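Local coordinates for protein L-ornithine N(5)-monooxygenase (Pseudomonas aeruginosa, PDB 3S5W) that hydroxylates the side-chain amine of L-ornithine, using FAD, NADPH and molecular oxygen, in the first step of hydroxamate siderophore (pyoverdin) biosynthesis, at residues M156-I168 / T404-G416. Residues are numbered along the deposited sequence; the frame is centred on the assembly and turned at random.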
loop_
_atom_site.group_PDB
_atom_site.type_symbol
_atom_site.label_atom_id
_atom_site.label_comp_id
_atom_site.label_asym_id
_atom_site.label_seq_id
_atom_site.Cartn_x
_atom_site.Cartn_y
_atom_site.Cartn_z
ATOM N N MET A 156 25.923 12.669 7.813
ATOM C CA MET A 156 26.733 13.843 8.120
ATOM C C MET A 156 27.726 13.528 9.243
ATOM O O MET A 156 27.353 13.484 10.426
ATOM C CB MET A 156 25.867 15.044 8.469
ATOM C CG MET A 156 25.937 16.159 7.444
ATOM S SD MET A 156 25.094 17.683 7.951
ATOM C CE MET A 156 25.944 18.122 9.480
ATOM N N LEU A 157 28.980 13.293 8.846
ATOM C CA LEU A 157 30.080 12.955 9.762
ATOM C C LEU A 157 30.612 14.187 10.488
ATOM O O LEU A 157 30.828 15.232 9.873
ATOM C CB LEU A 157 31.232 12.273 9.012
ATOM C CG LEU A 157 31.015 10.883 8.397
ATOM C CD1 LEU A 157 32.214 10.429 7.536
ATOM C CD2 LEU A 157 30.704 9.869 9.483
ATOM N N SER A 158 30.811 14.050 11.798
ATOM C CA SER A 158 31.426 15.092 12.635
ATOM C C SER A 158 32.246 14.423 13.747
ATOM O O SER A 158 31.689 14.003 14.770
ATOM C CB SER A 158 30.354 16.045 13.203
ATOM O OG SER A 158 30.897 16.974 14.139
ATOM N N ALA A 159 33.561 14.321 13.524
ATOM C CA ALA A 159 34.492 13.591 14.402
ATOM C C ALA A 159 34.285 12.065 14.389
ATOM O O ALA A 159 34.340 11.415 15.435
ATOM C CB ALA A 159 34.468 14.156 15.856
ATOM N N GLY A 160 34.057 11.495 13.203
ATOM C CA GLY A 160 33.875 10.040 13.053
ATOM C C GLY A 160 32.468 9.521 13.369
ATOM O O GLY A 160 32.172 8.349 13.119
ATOM N N GLN A 161 31.612 10.391 13.920
ATOM C CA GLN A 161 30.233 10.028 14.307
ATOM C C GLN A 161 29.165 10.640 13.370
ATOM O O GLN A 161 29.274 11.797 12.962
ATOM C CB GLN A 161 29.938 10.438 15.763
ATOM C CG GLN A 161 31.083 10.234 16.782
ATOM C CD GLN A 161 31.109 8.856 17.424
ATOM O OE1 GLN A 161 31.241 7.828 16.746
ATOM N NE2 GLN A 161 31.005 8.830 18.753
ATOM N N VAL A 162 28.133 9.854 13.047
ATOM C CA VAL A 162 26.989 10.342 12.271
ATOM C C VAL A 162 26.064 11.151 13.186
ATOM O O VAL A 162 25.268 10.578 13.929
ATOM C CB VAL A 162 26.207 9.173 11.604
ATOM C CG1 VAL A 162 25.106 9.707 10.703
ATOM C CG2 VAL A 162 27.147 8.281 10.806
ATOM N N GLU A 163 26.180 12.473 13.137
ATOM C CA GLU A 163 25.424 13.359 14.023
ATOM C C GLU A 163 24.133 13.861 13.394
ATOM O O GLU A 163 23.279 14.407 14.075
ATOM C CB GLU A 163 26.263 14.582 14.436
ATOM C CG GLU A 163 27.609 14.277 15.117
ATOM C CD GLU A 163 27.483 13.654 16.506
ATOM O OE1 GLU A 163 26.358 13.556 17.047
ATOM O OE2 GLU A 163 28.533 13.253 17.055
ATOM N N ALA A 164 24.024 13.727 12.079
ATOM C CA ALA A 164 22.846 14.183 11.353
ATOM C C ALA A 164 22.788 13.492 9.995
ATOM O O ALA A 164 23.735 12.811 9.586
ATOM C CB ALA A 164 22.837 15.715 11.218
ATOM N N LEU A 165 21.663 13.640 9.310
ATOM C CA LEU A 165 21.487 13.009 8.026
ATOM C C LEU A 165 21.182 14.068 7.008
ATOM O O LEU A 165 20.500 15.037 7.308
ATOM C CB LEU A 165 20.353 11.954 8.082
ATOM C CG LEU A 165 20.580 10.714 8.950
ATOM C CD1 LEU A 165 19.249 9.996 9.164
ATOM C CD2 LEU A 165 21.636 9.765 8.347
ATOM N N ARG A 166 21.717 13.877 5.810
ATOM C CA ARG A 166 21.434 14.753 4.689
ATOM C C ARG A 166 20.351 14.078 3.865
ATOM O O ARG A 166 20.537 12.940 3.425
ATOM C CB ARG A 166 22.685 14.941 3.808
ATOM C CG ARG A 166 23.769 15.811 4.416
ATOM C CD ARG A 166 25.170 15.546 3.756
ATOM N NE ARG A 166 25.119 15.592 2.290
ATOM C CZ ARG A 166 25.163 16.707 1.563
ATOM N NH1 ARG A 166 25.277 17.883 2.160
ATOM N NH2 ARG A 166 25.097 16.650 0.235
ATOM N N VAL A 167 19.228 14.766 3.674
ATOM C CA VAL A 167 18.141 14.232 2.866
ATOM C C VAL A 167 18.144 14.965 1.535
ATOM O O VAL A 167 17.960 16.182 1.498
ATOM C CB VAL A 167 16.758 14.382 3.597
ATOM C CG1 VAL A 167 15.615 13.807 2.735
ATOM C CG2 VAL A 167 16.794 13.750 5.003
ATOM N N ILE A 168 18.351 14.224 0.451
ATOM C CA ILE A 168 18.433 14.792 -0.879
ATOM C C ILE A 168 17.125 14.525 -1.629
ATOM O O ILE A 168 16.747 13.378 -1.829
ATOM C CB ILE A 168 19.630 14.178 -1.713
ATOM C CG1 ILE A 168 21.009 14.566 -1.146
ATOM C CG2 ILE A 168 19.577 14.693 -3.146
ATOM C CD1 ILE A 168 21.390 13.979 0.157
ATOM N N THR A 404 21.513 0.261 14.257
ATOM C CA THR A 404 22.775 0.743 13.693
ATOM C C THR A 404 23.923 0.460 14.677
ATOM O O THR A 404 23.681 0.274 15.871
ATOM C CB THR A 404 22.720 2.264 13.415
ATOM O OG1 THR A 404 22.760 2.985 14.645
ATOM C CG2 THR A 404 21.452 2.668 12.655
ATOM N N ASP A 405 25.167 0.449 14.191
ATOM C CA ASP A 405 26.318 0.368 15.110
ATOM C C ASP A 405 26.454 1.681 15.908
ATOM O O ASP A 405 25.744 2.659 15.622
ATOM C CB ASP A 405 27.619 -0.062 14.387
ATOM C CG ASP A 405 28.157 0.998 13.416
ATOM O OD1 ASP A 405 28.243 0.704 12.204
ATOM O OD2 ASP A 405 28.516 2.110 13.860
ATOM N N GLU A 406 27.342 1.695 16.904
ATOM C CA GLU A 406 27.488 2.842 17.834
ATOM C C GLU A 406 27.931 4.189 17.215
ATOM O O GLU A 406 27.662 5.238 17.802
ATOM C CB GLU A 406 28.352 2.474 19.068
ATOM C CG GLU A 406 27.613 1.612 20.113
ATOM C CD GLU A 406 28.271 1.625 21.510
ATOM O OE1 GLU A 406 27.645 2.142 22.469
ATOM O OE2 GLU A 406 29.409 1.125 21.659
ATOM N N ARG A 407 28.574 4.169 16.041
ATOM C CA ARG A 407 28.962 5.415 15.325
ATOM C C ARG A 407 27.753 6.255 14.859
ATOM O O ARG A 407 27.833 7.483 14.731
ATOM C CB ARG A 407 29.835 5.108 14.102
ATOM C CG ARG A 407 31.273 4.668 14.386
ATOM C CD ARG A 407 31.914 4.144 13.105
ATOM N NE ARG A 407 31.293 2.885 12.687
ATOM C CZ ARG A 407 31.331 2.366 11.462
ATOM N NH1 ARG A 407 31.967 2.972 10.469
ATOM N NH2 ARG A 407 30.719 1.219 11.230
ATOM N N CYS A 408 26.643 5.580 14.587
ATOM C CA CYS A 408 25.437 6.244 14.119
ATOM C C CYS A 408 24.639 6.739 15.328
ATOM O O CYS A 408 24.098 5.945 16.094
ATOM C CB CYS A 408 24.634 5.275 13.253
ATOM S SG CYS A 408 23.457 6.016 12.099
ATOM N N LYS A 409 24.604 8.057 15.499
ATOM C CA LYS A 409 23.954 8.708 16.639
ATOM C C LYS A 409 22.514 9.154 16.314
ATOM O O LYS A 409 21.785 9.637 17.193
ATOM C CB LYS A 409 24.763 9.935 17.079
ATOM C CG LYS A 409 26.243 9.660 17.393
ATOM C CD LYS A 409 26.428 9.053 18.781
ATOM C CE LYS A 409 26.274 10.126 19.864
ATOM N NZ LYS A 409 26.331 9.543 21.225
ATOM N N VAL A 410 22.138 9.031 15.045
ATOM C CA VAL A 410 20.815 9.444 14.579
ATOM C C VAL A 410 19.871 8.243 14.650
ATOM O O VAL A 410 20.319 7.093 14.607
ATOM C CB VAL A 410 20.851 9.987 13.137
ATOM C CG1 VAL A 410 21.647 11.277 13.075
ATOM C CG2 VAL A 410 21.427 8.960 12.189
ATOM N N ALA A 411 18.575 8.529 14.751
ATOM C CA ALA A 411 17.542 7.486 14.786
ATOM C C ALA A 411 16.875 7.423 13.415
ATOM O O ALA A 411 16.488 8.460 12.867
ATOM C CB ALA A 411 16.521 7.795 15.890
ATOM N N ILE A 412 16.782 6.216 12.852
ATOM C CA ILE A 412 16.072 5.978 11.596
ATOM C C ILE A 412 14.940 4.960 11.843
ATOM O O ILE A 412 15.186 3.867 12.347
ATOM C CB ILE A 412 17.015 5.434 10.511
ATOM C CG1 ILE A 412 18.238 6.387 10.351
ATOM C CG2 ILE A 412 16.248 5.220 9.184
ATOM C CD1 ILE A 412 19.403 5.770 9.657
ATOM N N TYR A 413 13.718 5.350 11.501
ATOM C CA TYR A 413 12.549 4.468 11.661
ATOM C C TYR A 413 12.010 4.116 10.274
ATOM O O TYR A 413 12.199 4.870 9.316
ATOM C CB TYR A 413 11.475 5.185 12.481
ATOM C CG TYR A 413 11.901 5.574 13.874
ATOM C CD1 TYR A 413 12.585 6.772 14.116
ATOM C CD2 TYR A 413 11.601 4.763 14.965
ATOM C CE1 TYR A 413 12.971 7.139 15.417
ATOM C CE2 TYR A 413 11.972 5.133 16.264
ATOM C CZ TYR A 413 12.666 6.330 16.474
ATOM O OH TYR A 413 13.047 6.692 17.757
ATOM N N ALA A 414 11.343 2.964 10.159
ATOM C CA ALA A 414 10.703 2.581 8.909
ATOM C C ALA A 414 9.305 2.041 9.204
ATOM O O ALA A 414 9.134 1.345 10.174
ATOM C CB ALA A 414 11.537 1.548 8.181
ATOM N N GLN A 415 8.333 2.363 8.346
ATOM C CA GLN A 415 6.955 1.921 8.552
ATOM C C GLN A 415 6.528 1.126 7.338
ATOM O O GLN A 415 6.666 1.608 6.208
ATOM C CB GLN A 415 6.028 3.131 8.731
ATOM C CG GLN A 415 6.321 3.935 9.979
ATOM C CD GLN A 415 5.131 4.767 10.399
ATOM O OE1 GLN A 415 4.107 4.221 10.816
ATOM N NE2 GLN A 415 5.245 6.097 10.280
ATOM N N GLY A 416 6.008 -0.088 7.587
ATOM C CA GLY A 416 5.434 -0.934 6.541
ATOM C C GLY A 416 6.411 -1.936 5.953
ATOM O O GLY A 416 6.087 -2.606 4.953
#
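Val162 is gripped through both of its backbone polar atoms: its N donates to Arg407 O (2.9 Å), and its O accepts from Lys409 N (3.0 Å). Together they make a single parallel bridge between Val162 and Cys408. Val410 turns both methyls to the strand: CG1 lies against the backbone of Ala164, 3.6 Å from its N, while CG2 reaches Leu165 CG at 3.8 Å and meets both leucine methyls. With chi1 at -175°, Val162 directs CG1 toward Val410 CG2 and leaves its own CG2 beside the backbone N. The Leu165 side chain crosses that of Ile412 at about a right angle, CD1 against CG1. The bridge joins the outer end of the antiparallel hairpin 148-158/161-171 to the loop entering strand 411-414, which pairs with 183-186 in the same mixed sheet of the FAD-binding region; Leu184 packs on both Leu165 and Ile412. On the loop side, a type I turn from Asp405 to Cys408 presents Arg407 O. Asp405 OD2 accepts from Arg407 N (3.0 Å) in an Asx turn, and OD1 forms a salt bridge with Arg407 NH2 (2.7 Å). Arg407 NH1 makes a second salt bridge, to Glu389. At the exposed edge, Glu163 and Lys409 run side by side, with Glu163 OE1 3.9 Å from Lys409 CG.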